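Local coordinates for protein endo-xylogalacturonan hydrolase A (Aspergillus tubingensis, PDB 4C2L) that hydrolyses the galacturonan backbone of xylogalacturonan, the xylose-substituted component of the hairy regions of pectin, as a secreted family 28 glycoside hydrolase, at residues A[17-21]-A[46-51]; A[206-212]-A[227-231]. All blocks are in the same frame, centred on the assembly; numbering follows the deposited sequence. Where two conformers were deposited one is given.

Interaction 1: residues A[17-21]-A[46-51]. With MAN (alpha-D-mannopyranose), chain C.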
loop_
_atom_site.group_PDB
_atom_site.type_symbol
_atom_site.label_atom_id
_atom_site.label_comp_id
_atom_site.label_asym_id
_atom_site.label_seq_id
_atom_site.Cartn_x
_atom_site.Cartn_y
_atom_site.Cartn_z
ATOM N N ALA A 17 14.704 -25.520 17.258
ATOM C CA ALA A 17 14.028 -26.732 16.714
ATOM C C ALA A 17 13.153 -26.379 15.509
ATOM O O ALA A 17 12.754 -25.221 15.341
ATOM C CB ALA A 17 13.191 -27.390 17.803
ATOM N N VAL A 18 12.869 -27.377 14.681
ATOM C CA VAL A 18 12.058 -27.203 13.473
ATOM C C VAL A 18 10.735 -27.966 13.606
ATOM O O VAL A 18 10.724 -29.136 13.973
ATOM C CB VAL A 18 12.810 -27.670 12.207
ATOM C CG1 VAL A 18 11.974 -27.417 10.964
ATOM C CG2 VAL A 18 14.142 -26.945 12.090
ATOM N N CYS A 19 9.624 -27.300 13.314
ATOM C CA CYS A 19 8.297 -27.900 13.458
ATOM C C CYS A 19 7.601 -27.838 12.106
ATOM O O CYS A 19 7.646 -26.800 11.437
ATOM C CB CYS A 19 7.464 -27.092 14.472
ATOM S SG CYS A 19 7.855 -27.346 16.229
ATOM N N THR A 20 6.950 -28.924 11.704
ATOM C CA THR A 20 6.098 -28.890 10.522
ATOM C C THR A 20 4.648 -29.060 10.943
ATOM O O THR A 20 4.280 -30.132 11.416
ATOM C CB THR A 20 6.476 -29.996 9.522
ATOM O OG1 THR A 20 7.856 -29.843 9.184
ATOM C CG2 THR A 20 5.611 -29.932 8.257
ATOM N N PRO A 21 3.808 -28.027 10.745
ATOM C CA PRO A 21 2.409 -28.171 11.180
ATOM C C PRO A 21 1.704 -29.290 10.448
ATOM O O PRO A 21 1.907 -29.479 9.246
ATOM C CB PRO A 21 1.753 -26.840 10.789
ATOM C CG PRO A 21 2.871 -25.925 10.407
ATOM C CD PRO A 21 4.066 -26.747 10.057
ATOM N N GLY A 46 13.141 -20.791 16.816
ATOM C CA GLY A 46 13.142 -21.936 15.915
ATOM C C GLY A 46 12.507 -21.678 14.563
ATOM O O GLY A 46 12.347 -20.523 14.130
ATOM N N THR A 47 12.136 -22.768 13.900
ATOM C CA THR A 47 11.662 -22.721 12.530
ATOM C C THR A 47 10.381 -23.523 12.364
ATOM O O THR A 47 10.227 -24.608 12.938
ATOM C CB THR A 47 12.741 -23.237 11.570
ATOM O OG1 THR A 47 13.928 -22.470 11.784
ATOM C CG2 THR A 47 12.305 -23.110 10.104
ATOM N N ILE A 48 9.461 -22.952 11.596
ATOM C CA ILE A 48 8.238 -23.623 11.208
ATOM C C ILE A 48 8.246 -23.739 9.686
ATOM O O ILE A 48 8.544 -22.775 8.982
ATOM C CB ILE A 48 7.023 -22.814 11.717
ATOM C CG1 ILE A 48 6.897 -22.980 13.242
ATOM C CG2 ILE A 48 5.752 -23.214 11.005
ATOM C CD1 ILE A 48 7.796 -22.046 14.035
ATOM N N VAL A 49 7.948 -24.927 9.182
ATOM C CA VAL A 49 8.050 -25.195 7.749
ATOM C C VAL A 49 6.699 -25.619 7.172
ATOM O O VAL A 49 6.067 -26.549 7.664
ATOM C CB VAL A 49 9.108 -26.296 7.450
ATOM C CG1 VAL A 49 9.078 -26.691 5.976
ATOM C CG2 VAL A 49 10.503 -25.816 7.853
ATOM N N PHE A 50 6.251 -24.921 6.134
ATOM C CA PHE A 50 5.151 -25.402 5.325
ATOM C C PHE A 50 5.790 -25.970 4.064
ATOM O O PHE A 50 6.248 -25.195 3.217
ATOM C CB PHE A 50 4.215 -24.246 4.948
ATOM C CG PHE A 50 3.596 -23.560 6.127
ATOM C CD1 PHE A 50 2.410 -24.037 6.667
ATOM C CD2 PHE A 50 4.176 -22.429 6.679
ATOM C CE1 PHE A 50 1.822 -23.403 7.752
ATOM C CE2 PHE A 50 3.593 -21.787 7.770
ATOM C CZ PHE A 50 2.407 -22.276 8.300
ATOM N N PRO A 51 5.844 -27.316 3.933
ATOM C CA PRO A 51 6.635 -27.912 2.862
ATOM C C PRO A 51 6.183 -27.590 1.448
ATOM O O PRO A 51 5.008 -27.366 1.186
ATOM C CB PRO A 51 6.450 -29.426 3.088
ATOM C CG PRO A 51 6.118 -29.545 4.537
ATOM C CD PRO A 51 5.233 -28.350 4.787
HETATM C C1 MAN C . 8.551 -31.104 9.344
HETATM C C2 MAN C . 9.997 -30.683 9.597
HETATM C C3 MAN C . 10.619 -30.066 8.348
HETATM C C4 MAN C . 10.387 -30.941 7.118
HETATM C C5 MAN C . 8.898 -31.310 6.985
HETATM C C6 MAN C . 8.614 -32.251 5.818
HETATM O O2 MAN C . 10.751 -31.822 9.981
HETATM O O3 MAN C . 12.004 -29.890 8.581
HETATM O O4 MAN C . 10.828 -30.239 5.980
HETATM O O5 MAN C . 8.456 -31.921 8.184
HETATM O O6 MAN C . 9.119 -33.538 6.123
#

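Interaction 2: residues A[206-212]-A[227-231]. With NAG (2-acetamido-2-deoxy-beta-D-glucopyranose), chain D.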
loop_
_atom_site.group_PDB
_atom_site.type_symbol
_atom_site.label_atom_id
_atom_site.label_comp_id
_atom_site.label_asym_id
_atom_site.label_seq_id
_atom_site.Cartn_x
_atom_site.Cartn_y
_atom_site.Cartn_z
ATOM N N VAL A 206 3.250 -5.556 -8.001
ATOM C CA VAL A 206 1.870 -5.450 -7.521
ATOM C C VAL A 206 0.931 -5.324 -8.709
ATOM O O VAL A 206 1.133 -4.483 -9.600
ATOM C CB VAL A 206 1.664 -4.221 -6.599
ATOM C CG1 VAL A 206 0.214 -4.165 -6.092
ATOM C CG2 VAL A 206 2.627 -4.243 -5.416
ATOM N N VAL A 207 -0.098 -6.165 -8.728
ATOM C CA VAL A 207 -1.201 -6.019 -9.665
ATOM C C VAL A 207 -2.434 -5.904 -8.786
ATOM O O VAL A 207 -2.777 -6.844 -8.065
ATOM C CB VAL A 207 -1.331 -7.243 -10.610
ATOM C CG1 VAL A 207 -2.607 -7.156 -11.461
ATOM C CG2 VAL A 207 -0.086 -7.401 -11.466
ATOM N N ASN A 208 -3.082 -4.744 -8.807
ATOM C CA ASN A 208 -4.206 -4.522 -7.886
ATOM C C ASN A 208 -5.155 -3.444 -8.396
ATOM O O ASN A 208 -5.173 -3.144 -9.580
ATOM C CB ASN A 208 -3.664 -4.155 -6.491
ATOM C CG ASN A 208 -3.055 -2.757 -6.449
ATOM O OD1 ASN A 208 -2.786 -2.162 -7.489
ATOM N ND2 ASN A 208 -2.834 -2.236 -5.251
ATOM N N ASP A 209 -5.948 -2.868 -7.499
ATOM C CA ASP A 209 -6.920 -1.862 -7.902
ATOM C C ASP A 209 -6.991 -0.715 -6.908
ATOM O O ASP A 209 -8.008 -0.035 -6.809
ATOM C CB ASP A 209 -8.307 -2.505 -8.106
ATOM C CG ASP A 209 -9.319 -1.550 -8.700
ATOM O OD1 ASP A 209 -8.953 -0.772 -9.615
ATOM O OD2 ASP A 209 -10.484 -1.549 -8.222
ATOM N N ASP A 210 -5.906 -0.478 -6.184
ATOM C CA ASP A 210 -5.868 0.684 -5.286
ATOM C C ASP A 210 -4.424 1.093 -5.094
ATOM O O ASP A 210 -3.589 0.722 -5.897
ATOM C CB ASP A 210 -6.589 0.417 -3.953
ATOM C CG ASP A 210 -7.236 1.690 -3.388
ATOM O OD1 ASP A 210 -6.497 2.670 -3.107
ATOM O OD2 ASP A 210 -8.486 1.735 -3.258
ATOM N N ASP A 211 -4.126 1.902 -4.080
ATOM C CA ASP A 211 -2.749 2.356 -3.897
ATOM C C ASP A 211 -1.742 1.217 -3.937
ATOM O O ASP A 211 -1.949 0.171 -3.325
ATOM C CB ASP A 211 -2.615 3.113 -2.563
ATOM C CG ASP A 211 -3.409 4.403 -2.558
ATOM O OD1 ASP A 211 -3.568 4.986 -3.643
ATOM O OD2 ASP A 211 -3.867 4.845 -1.486
ATOM N N CYS A 212 -0.661 1.432 -4.670
ATOM C CA CYS A 212 0.464 0.525 -4.683
ATOM C C CYS A 212 1.127 0.556 -3.292
ATOM O O CYS A 212 1.203 -0.461 -2.594
ATOM C CB CYS A 212 1.445 0.940 -5.795
ATOM S SG CYS A 212 2.585 -0.418 -6.103
ATOM N N ILE A 227 9.969 -1.136 -7.701
ATOM C CA ILE A 227 8.622 -1.626 -7.545
ATOM C C ILE A 227 7.910 -1.475 -8.872
ATOM O O ILE A 227 8.130 -0.498 -9.614
ATOM C CB ILE A 227 7.896 -0.895 -6.382
ATOM C CG1 ILE A 227 6.490 -1.458 -6.176
ATOM C CG2 ILE A 227 7.832 0.619 -6.624
ATOM C CD1 ILE A 227 5.926 -1.132 -4.800
ATOM N N SER A 228 7.100 -2.475 -9.202
ATOM C CA SER A 228 6.240 -2.397 -10.360
ATOM C C SER A 228 4.794 -2.501 -9.899
ATOM O O SER A 228 4.456 -3.382 -9.106
ATOM C CB SER A 228 6.564 -3.535 -11.332
ATOM O OG SER A 228 5.612 -3.547 -12.372
ATOM N N CYS A 229 3.954 -1.601 -10.395
ATOM C CA CYS A 229 2.535 -1.550 -10.009
ATOM C C CYS A 229 1.670 -1.449 -11.257
ATOM O O CYS A 229 1.873 -0.557 -12.093
ATOM C CB CYS A 229 2.245 -0.327 -9.128
ATOM S SG CYS A 229 3.496 0.038 -7.863
ATOM N N THR A 230 0.685 -2.335 -11.367
ATOM C CA THR A 230 -0.215 -2.341 -12.520
ATOM C C THR A 230 -1.655 -2.212 -12.054
ATOM O O THR A 230 -2.109 -3.004 -11.237
ATOM C CB THR A 230 -0.060 -3.646 -13.337
ATOM O OG1 THR A 230 1.290 -3.771 -13.788
ATOM C CG2 THR A 230 -0.972 -3.640 -14.533
ATOM N N GLY A 231 -2.355 -1.205 -12.561
ATOM C CA GLY A 231 -3.758 -1.004 -12.234
ATOM C C GLY A 231 -3.982 -0.302 -10.911
ATOM O O GLY A 231 -5.114 -0.213 -10.437
HETATM C C1 NAG D . -2.804 -1.747 -19.581
HETATM C C2 NAG D . -2.835 -3.261 -19.717
HETATM C C3 NAG D . -2.966 -3.699 -21.178
HETATM C C4 NAG D . -4.123 -2.979 -21.857
HETATM C C5 NAG D . -3.915 -1.474 -21.675
HETATM C C6 NAG D . -5.006 -0.653 -22.351
HETATM C C7 NAG D . -1.469 -4.703 -18.300
HETATM C C8 NAG D . -0.054 -5.087 -17.993
HETATM N N2 NAG D . -1.578 -3.780 -19.241
HETATM O O3 NAG D . -3.144 -5.098 -21.211
HETATM O O4 NAG D . -4.172 -3.310 -23.235
HETATM O O5 NAG D . -3.894 -1.175 -20.278
HETATM O O6 NAG D . -6.246 -0.993 -21.778
HETATM O O7 NAG D . -2.434 -5.214 -17.722
HETATM O O HOH W 1 3.041 -4.792 -11.720
HETATM O O HOH W 2 -7.167 -1.731 -11.820
#

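Interaction 1: residues A[17-21]-A[46-51]
Val-18 and Cys-19 pair in parallel with Thr-47 and Ile-48 at the N-terminal end of the right-handed parallel beta-helix characteristic of family 28 glycoside hydrolases. Helix 32-42 lies in the connection between strand 18-19 and strand 47-50, at this end of the coil. Three backbone hydrogen bonds join the strands: Thr-47 N gives to Ala-17 O (2.9 Å), Cys-19 N to Thr-47 O, and Val-49 N to Cys-19 O. Each acceptor also meets a CA-H: Thr-47 O that of Val-18, Cys-19 O that of Ile-48 and, in a more bent contact, Ala-17 O that of Gly-46.

On the face bearing Val-18 and Thr-47 the two side chains lie side by side, Val-18 CG2 against Thr-47 CB. With Val-18 CG1 anti to the backbone N (chi1 -177°), that methyl reaches down the strand to Val-49 CG2 at 3.8 Å. The other face carries the SG of Cys-19, disulfide-bonded to Cys-42 of the helix, and Ile-48, which packs on Leu-39. Strand 70-74 continues the pairing beyond strand 47-50.

Past the last bridge, Pro-21 crosses Ile-48 and Phe-50 at about right angles, its CG 4.0 Å from Ile-48 CG2 and 3.8 Å from Phe-50 CE1. Pro-21 CD lies 3.1 Å from Val-49 O, tilted from the carbonyl plane, while Tyr-56 meets the Phe-50 ring edge-to-face.

Thr-20 carries an O-linked alpha-mannose. Its CB is the branch point: CG2 packs against Pro-51 CG at 3.8 Å and approaches Val-49 O, whereas OG1, beside the backbone N (chi1 -57°), leads into the sugar. The mannose lies along the Val-18, Val-49 and Pro-51 side chains, with O3 3.4 Å from Val-18 CG1 and C1 covalently bonded to Thr-20 OG1 at 1.4 Å.

Interaction 2: residues A[206-212]-A[227-231]
Backbone pairing joins Val-206 and Val-207 in parallel to Cys-229 and Thr-230. Val-206 N gives to Ser-228 O (2.7 Å), Thr-230 N to Val-206 O, and Asn-208 N to Thr-230 O at 3.1 Å, this last beyond the strand, where the chain turns away.

The covalent tie is the Cys-212–Cys-229 disulfide (SG–SG 2.0 Å, chi3 -76°). With its SG anti to the backbone N (chi1 -165°), Cys-212 reaches back from the far end of the turn to the strand, and Ile-227 CD1 packs against that sulfur at 3.7 Å.

On the face bearing Val-207 and Thr-230, away from the disulfide, Val-207 CG2 lies alongside Thr-230 CB.

Two waters bridge the segments. One links Val-206 O, Ser-228 OG and Thr-230 OG1; the other lies within hydrogen-bonding distance of Asp-209 OD1 and Gly-231 O, though the acceptors in its reach outnumber its protons.

Within the turn, Asn-208 ND2 makes weak bonds to Asp-210 O and Asp-211 O and a further hydrogen bond to Thr-188 O, holding the amide inside the bend. Asp-211 N binds the anti lone pair of Asp-210 OD1 at 2.7 Å, restraining that carboxylate.

The turn thus presents Asp-210, by similarity the proton donor, close to the side chain of His-233, also active-site by similarity, and to a sulfate probably from the crystallisation liquor, consistent with the catalytic cleft of the family 28 beta-helix.

How the interactions relate
From the N terminus, interaction 1 comes first: residues 17-21 run into a 24-residue connection containing helix 32-42, and the loop closes when residues 46-51 return beside them. The chain then winds through successive turns of the beta-helix before interaction 2 opens at residue 206. There a 14-residue excursion, mostly strand and without helix, is closed by residues 227-231. The two loops are in series, neither nested nor crossed. The centres of interaction 1 and interaction 2 are about 32 Å apart; the nearest atoms of interaction 1 and interaction 2 are about 22 Å apart. Interaction 1 ties the helix-bearing N-terminal end together, whereas interaction 2 joins neighbouring coils in the middle of the solenoid.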